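GEO10716p1 (Drosophila melanogaster, PDB 7BTG) probably removes phosphate from phosphorylated arginine in proteins, as a member of the low-molecular-weight protein tyrosine phosphatase family. Local coordinates at residues T11-M16 / F83-S88; S42-L47 / D125-Q130. The protein carries 1 engineered substitution. All coordinates share one frame; numbering follows the deposited sequence.

Overall arrangement
Both contacts belong to a single small α/β domain, built on a parallel four-stranded sheet, and their centres are about 11 Å apart. Along the chain the segments alternate: 11-16, 42-47, 83-88, then 125-130. Contact 1 is buried near the middle of the chain, where the start of helix 13-27 meets the turn between strand 81-84 and helix 87-99. Contact 2 lies at the surface, between the loop after strand 34-39 and the loop before helix 133-154. They touch directly: Thr11 packs on Asn44, and Pro126 packs on Cys12 and Arg13. Contact 1, whose residues 11-13 bind a phosphate ion, forms part of the floor of the site; contact 2 belongs to its rim.

Contact 1: T11-M16 / F83-S88; sequences TCRSPM and FAMDNS. With PO4 (phosphate ion), chain B.
Arg13 and Asp86 form a salt bridge in which Arg13 NH1 donates to Asp86 OD2 at 2.8 Å, almost straight at 172°. The acceptor lies in the guanidinium plane, yet the donor comes to OD2 from above the carboxylate plane; the two flat groups are turned 61° apart. Ile123 O accepts a further bond from NH1.

A phosphate ion, probably from the crystallisation liquor, occupies another part of the guanidinium edge. Arg13 NE reaches phosphate O3 at 2.7 Å and Arg13 NH2 reaches O4 at 2.8 Å, a two-pronged grip that suits the long side chain and flat, multi-donor head of arginine. A bend at chi3 (-66°) curls the chain around O3, which also receives the backbone N of Arg13 at 2.8 Å. O1 is held by the backbone N atoms of Thr11 and Cys12, and Ser7 and Gly9 complete the cradle.

Nonpolar contact comes from Met85, whose CB lies over one guanidinium face, 3.5 Å from Arg13 NH1. Its flexible chain runs antiparallel to that of Arg13, bringing CG to 3.7 Å from Arg13 CB. The bonds to phosphate, Asp86 and Ile123 O fix the rotation of the guanidinium, and Met85 covers one face.

Backbone amides and an arginine at a helix start, wrapped round an oxyanion, are typical of the C-X5-R phosphate-binding loop of tyrosine phosphatases; Ser7 stands at the position of the family's nucleophilic cysteine.

Contact 2: S42-L47 / D125-Q130; sequences SWNVGL and DPYFIQ
At the rim of the phosphatase active site, Asn44 in the loop after strand 34-39 meets Tyr127 in the loop before helix 133-154. The two side chains extend toward each other from facing loops, and a single hydrogen bond joins them: Asn44 ND2 donates to Tyr127 OH at 3.1 Å (156°). The hydroxyl is nearly in the amide plane of Asn44, whereas the amide and the ring are inclined at 55°. ND2 also lies 3.4 Å from Tyr127 CE2, so the amide rests against the hydroxyl-bearing end of the ring. Asparagine suits a short reach from a tight turn, and tyrosine supplies both length and an acceptor at its end.

The segment 125-130 carries the Asp-Pro pair of the family's DP loop, whose aspartate acts in relatives as the general acid, a role Asp125 probably shares. Asp125 OD1 accepts from Tyr127 N at 2.8 Å, closing an Asx turn. A type I turn from Pro126 to Ile129 overlaps it. Tyr127 CG, anti to the backbone N (chi1 -168°), sends the ring out towards Asn44, while Tyr127 CB stays 4.0 Å from phosphate O2. On the facing loop, Asn44 starts a type II turn to Leu47, where Gly46 takes a positive phi.

Contact 1: T11-M16 / F83-S88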
loop_
_atom_site.group_PDB
_atom_site.type_symbol
_atom_site.label_atom_id
_atom_site.label_comp_id
_atom_site.label_asym_id
_atom_site.label_seq_id
_atom_site.Cartn_x
_atom_site.Cartn_y
_atom_site.Cartn_z
ATOM N N THR A 11 1.723 -0.947 9.367
ATOM C CA THR A 11 3.010 -0.915 10.043
ATOM C C THR A 11 4.098 -1.651 9.281
ATOM O O THR A 11 5.272 -1.414 9.561
ATOM C CB THR A 11 2.873 -1.513 11.462
ATOM O OG1 THR A 11 4.132 -1.511 12.139
ATOM C CG2 THR A 11 2.327 -2.941 11.410
ATOM N N CYS A 12 3.763 -2.507 8.308
ATOM C CA CYS A 12 4.775 -3.195 7.512
ATOM C C CYS A 12 4.567 -2.928 6.025
ATOM O O CYS A 12 5.248 -2.083 5.445
ATOM C CB CYS A 12 4.748 -4.703 7.780
ATOM S SG CYS A 12 5.169 -5.210 9.466
ATOM N N ARG A 13 3.589 -3.608 5.418
ATOM C CA ARG A 13 3.432 -3.584 3.967
ATOM C C ARG A 13 3.017 -2.208 3.456
ATOM O O ARG A 13 3.602 -1.697 2.496
ATOM C CB ARG A 13 2.424 -4.653 3.530
ATOM C CG ARG A 13 2.904 -6.061 3.763
ATOM C CD ARG A 13 1.761 -7.043 3.650
ATOM N NE ARG A 13 0.811 -6.822 4.741
ATOM C CZ ARG A 13 -0.342 -7.476 4.887
ATOM N NH1 ARG A 13 -0.697 -8.412 4.002
ATOM N NH2 ARG A 13 -1.140 -7.186 5.919
ATOM N N SER A 14 1.997 -1.600 4.062
ATOM C CA SER A 14 1.496 -0.353 3.507
ATOM C C SER A 14 2.488 0.806 3.650
ATOM O O SER A 14 2.624 1.600 2.705
ATOM C CB SER A 14 0.122 0.018 4.092
ATOM O OG SER A 14 -0.017 -0.194 5.493
ATOM N N PRO A 15 3.202 0.964 4.773
ATOM C CA PRO A 15 4.187 2.060 4.816
ATOM C C PRO A 15 5.330 1.844 3.845
ATOM O O PRO A 15 5.858 2.815 3.291
ATOM C CB PRO A 15 4.676 2.057 6.273
ATOM C CG PRO A 15 3.640 1.300 7.042
ATOM C CD PRO A 15 3.094 0.283 6.081
ATOM N N MET A 16 5.727 0.594 3.620
ATOM C CA MET A 16 6.758 0.323 2.627
ATOM C C MET A 16 6.271 0.711 1.234
ATOM O O MET A 16 6.964 1.417 0.486
ATOM C CB MET A 16 7.156 -1.153 2.677
ATOM C CG MET A 16 8.374 -1.435 3.529
ATOM S SD MET A 16 8.905 -3.151 3.359
ATOM C CE MET A 16 7.434 -4.000 3.908
ATOM N N PHE A 83 -5.225 0.416 -2.451
ATOM C CA PHE A 83 -4.610 -0.874 -2.729
ATOM C C PHE A 83 -4.594 -1.720 -1.466
ATOM O O PHE A 83 -4.057 -1.296 -0.440
ATOM C CB PHE A 83 -3.192 -0.695 -3.265
ATOM C CG PHE A 83 -3.151 -0.125 -4.660
ATOM C CD1 PHE A 83 -3.753 -0.804 -5.711
ATOM C CD2 PHE A 83 -2.527 1.081 -4.916
ATOM C CE1 PHE A 83 -3.740 -0.291 -6.983
ATOM C CE2 PHE A 83 -2.506 1.597 -6.189
ATOM C CZ PHE A 83 -3.104 0.901 -7.228
ATOM N N ALA A 84 -5.193 -2.903 -1.553
ATOM C CA ALA A 84 -5.070 -3.938 -0.538
ATOM C C ALA A 84 -3.843 -4.808 -0.795
ATOM O O ALA A 84 -3.417 -4.997 -1.937
ATOM C CB ALA A 84 -6.329 -4.814 -0.541
ATOM N N MET A 85 -3.270 -5.344 0.280
ATOM C CA MET A 85 -2.200 -6.328 0.130
ATOM C C MET A 85 -2.738 -7.746 0.017
ATOM O O MET A 85 -2.127 -8.584 -0.664
ATOM C CB MET A 85 -1.236 -6.247 1.319
ATOM C CG MET A 85 -0.722 -4.862 1.562
ATOM S SD MET A 85 0.389 -4.316 0.196
ATOM C CE MET A 85 0.094 -2.554 0.290
ATOM N N ASP A 86 -3.895 -7.981 0.644
ATOM C CA ASP A 86 -4.528 -9.258 0.956
ATOM C C ASP A 86 -5.930 -9.302 0.378
ATOM O O ASP A 86 -6.604 -8.274 0.259
ATOM C CB ASP A 86 -4.725 -9.453 2.484
ATOM C CG ASP A 86 -3.533 -9.974 3.136
ATOM O OD1 ASP A 86 -2.860 -10.784 2.464
ATOM O OD2 ASP A 86 -3.260 -9.576 4.287
ATOM N N ASN A 87 -6.425 -10.514 0.159
ATOM C CA ASN A 87 -7.840 -10.608 -0.150
ATOM C C ASN A 87 -8.677 -10.380 1.097
ATOM O O ASN A 87 -9.809 -9.894 1.007
ATOM C CB ASN A 87 -8.155 -11.945 -0.794
ATOM C CG ASN A 87 -9.461 -11.908 -1.543
ATOM O OD1 ASN A 87 -10.427 -12.597 -1.184
ATOM N ND2 ASN A 87 -9.517 -11.072 -2.575
ATOM N N SER A 88 -8.122 -10.676 2.272
ATOM C CA SER A 88 -8.750 -10.244 3.511
ATOM C C SER A 88 -8.933 -8.730 3.534
ATOM O O SER A 88 -10.049 -8.238 3.755
ATOM C CB SER A 88 -7.927 -10.698 4.714
ATOM O OG SER A 88 -8.310 -9.964 5.871
HETATM P P PO4 B . 1.043 -4.877 7.972
HETATM O O1 PO4 B . 1.068 -3.382 8.226
HETATM O O2 PO4 B . 1.792 -5.582 9.073
HETATM O O3 PO4 B . 1.728 -5.270 6.685
HETATM O O4 PO4 B . -0.398 -5.374 7.865
#

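Contact 2: S42-L47 / D125-Q130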
loop_
_atom_site.group_PDB
_atom_site.type_symbol
_atom_site.label_atom_id
_atom_site.label_comp_id
_atom_site.label_asym_id
_atom_site.label_seq_id
_atom_site.Cartn_x
_atom_site.Cartn_y
_atom_site.Cartn_z
ATOM N N SER A 42 -6.712 -1.191 15.172
ATOM C CA SER A 42 -6.032 -0.222 16.033
ATOM C C SER A 42 -4.696 -0.729 16.584
ATOM O O SER A 42 -4.014 0.037 17.260
ATOM C CB SER A 42 -6.938 0.178 17.199
ATOM O OG SER A 42 -7.243 -0.965 17.974
ATOM N N TRP A 43 -4.296 -1.971 16.266
ATOM C CA TRP A 43 -3.176 -2.642 16.924
ATOM C C TRP A 43 -1.925 -1.775 16.969
ATOM O O TRP A 43 -1.405 -1.460 18.045
ATOM C CB TRP A 43 -2.869 -3.963 16.210
ATOM C CG TRP A 43 -4.012 -4.926 16.193
ATOM C CD1 TRP A 43 -5.086 -4.944 17.046
ATOM C CD2 TRP A 43 -4.210 -6.007 15.275
ATOM N NE1 TRP A 43 -5.922 -5.977 16.722
ATOM C CE2 TRP A 43 -5.419 -6.639 15.633
ATOM C CE3 TRP A 43 -3.483 -6.503 14.184
ATOM C CZ2 TRP A 43 -5.916 -7.743 14.945
ATOM C CZ3 TRP A 43 -3.989 -7.603 13.490
ATOM C CH2 TRP A 43 -5.183 -8.209 13.877
ATOM N N ASN A 44 -1.417 -1.387 15.803
ATOM C CA ASN A 44 -0.183 -0.622 15.710
ATOM C C ASN A 44 -0.430 0.857 15.421
ATOM O O ASN A 44 0.467 1.538 14.912
ATOM C CB ASN A 44 0.720 -1.243 14.646
ATOM C CG ASN A 44 1.018 -2.720 14.922
ATOM O OD1 ASN A 44 0.332 -3.620 14.424
ATOM N ND2 ASN A 44 2.052 -2.972 15.712
ATOM N N VAL A 45 -1.622 1.370 15.755
ATOM C CA VAL A 45 -1.972 2.765 15.468
ATOM C C VAL A 45 -1.138 3.713 16.325
ATOM O O VAL A 45 -0.760 3.392 17.456
ATOM C CB VAL A 45 -3.481 2.977 15.697
ATOM C CG1 VAL A 45 -3.848 4.472 15.851
ATOM C CG2 VAL A 45 -4.257 2.360 14.566
ATOM N N GLY A 46 -0.846 4.897 15.781
ATOM C CA GLY A 46 -0.116 5.933 16.492
ATOM C C GLY A 46 1.383 5.724 16.587
ATOM O O GLY A 46 2.086 6.609 17.106
ATOM N N LEU A 47 1.888 4.583 16.125
ATOM C CA LEU A 47 3.308 4.257 16.142
ATOM C C LEU A 47 3.900 4.391 14.742
ATOM O O LEU A 47 3.187 4.581 13.751
ATOM C CB LEU A 47 3.518 2.835 16.666
ATOM C CG LEU A 47 2.678 2.514 17.902
ATOM C CD1 LEU A 47 2.698 1.023 18.189
ATOM C CD2 LEU A 47 3.162 3.314 19.114
ATOM N N ASP A 125 1.536 -10.571 5.061
ATOM C CA ASP A 125 1.921 -9.830 6.262
ATOM C C ASP A 125 3.239 -10.348 6.820
ATOM O O ASP A 125 3.295 -11.499 7.262
ATOM C CB ASP A 125 0.838 -9.955 7.337
ATOM C CG ASP A 125 1.078 -9.030 8.511
ATOM O OD1 ASP A 125 2.170 -8.414 8.602
ATOM O OD2 ASP A 125 0.162 -8.901 9.338
ATOM N N PRO A 126 4.307 -9.548 6.833
ATOM C CA PRO A 126 5.586 -10.001 7.401
ATOM C C PRO A 126 5.739 -9.776 8.894
ATOM O O PRO A 126 6.757 -10.196 9.445
ATOM C CB PRO A 126 6.606 -9.138 6.643
ATOM C CG PRO A 126 5.899 -7.840 6.456
ATOM C CD PRO A 126 4.430 -8.215 6.217
ATOM N N TYR A 127 4.761 -9.128 9.539
ATOM C CA TYR A 127 4.873 -8.721 10.943
ATOM C C TYR A 127 5.391 -9.838 11.841
ATOM O O TYR A 127 6.261 -9.605 12.684
ATOM C CB TYR A 127 3.512 -8.235 11.456
ATOM C CG TYR A 127 3.541 -7.516 12.796
ATOM C CD1 TYR A 127 3.406 -8.217 13.998
ATOM C CD2 TYR A 127 3.675 -6.143 12.858
ATOM C CE1 TYR A 127 3.430 -7.550 15.230
ATOM C CE2 TYR A 127 3.700 -5.473 14.081
ATOM C CZ TYR A 127 3.576 -6.184 15.258
ATOM O OH TYR A 127 3.606 -5.500 16.447
ATOM N N PHE A 128 4.879 -11.052 11.675
ATOM C CA PHE A 128 5.150 -12.156 12.590
ATOM C C PHE A 128 6.106 -13.183 12.003
ATOM O O PHE A 128 6.298 -14.253 12.589
ATOM C CB PHE A 128 3.842 -12.848 12.963
ATOM C CG PHE A 128 3.063 -13.298 11.760
ATOM C CD1 PHE A 128 2.077 -12.488 11.219
ATOM C CD2 PHE A 128 3.346 -14.504 11.150
ATOM C CE1 PHE A 128 1.378 -12.888 10.105
ATOM C CE2 PHE A 128 2.656 -14.909 10.025
ATOM C CZ PHE A 128 1.664 -14.095 9.500
ATOM N N ILE A 129 6.675 -12.901 10.842
ATOM C CA ILE A 129 7.581 -13.820 10.173
ATOM C C ILE A 129 8.980 -13.555 10.707
ATOM O O ILE A 129 9.469 -12.421 10.646
ATOM C CB ILE A 129 7.519 -13.636 8.651
ATOM C CG1 ILE A 129 6.137 -14.032 8.135
ATOM C CG2 ILE A 129 8.602 -14.455 7.979
ATOM C CD1 ILE A 129 5.800 -15.514 8.320
ATOM N N GLN A 130 9.614 -14.590 11.248
ATOM C CA GLN A 130 10.906 -14.406 11.896
ATOM C C GLN A 130 11.972 -14.062 10.859
ATOM O O GLN A 130 12.072 -14.705 9.810
ATOM C CB GLN A 130 11.304 -15.655 12.683
ATOM C CG GLN A 130 12.277 -15.352 13.845
ATOM C CD GLN A 130 12.963 -16.595 14.418
ATOM O OE1 GLN A 130 12.324 -17.610 14.684
ATOM N NE2 GLN A 130 14.276 -16.513 14.603
#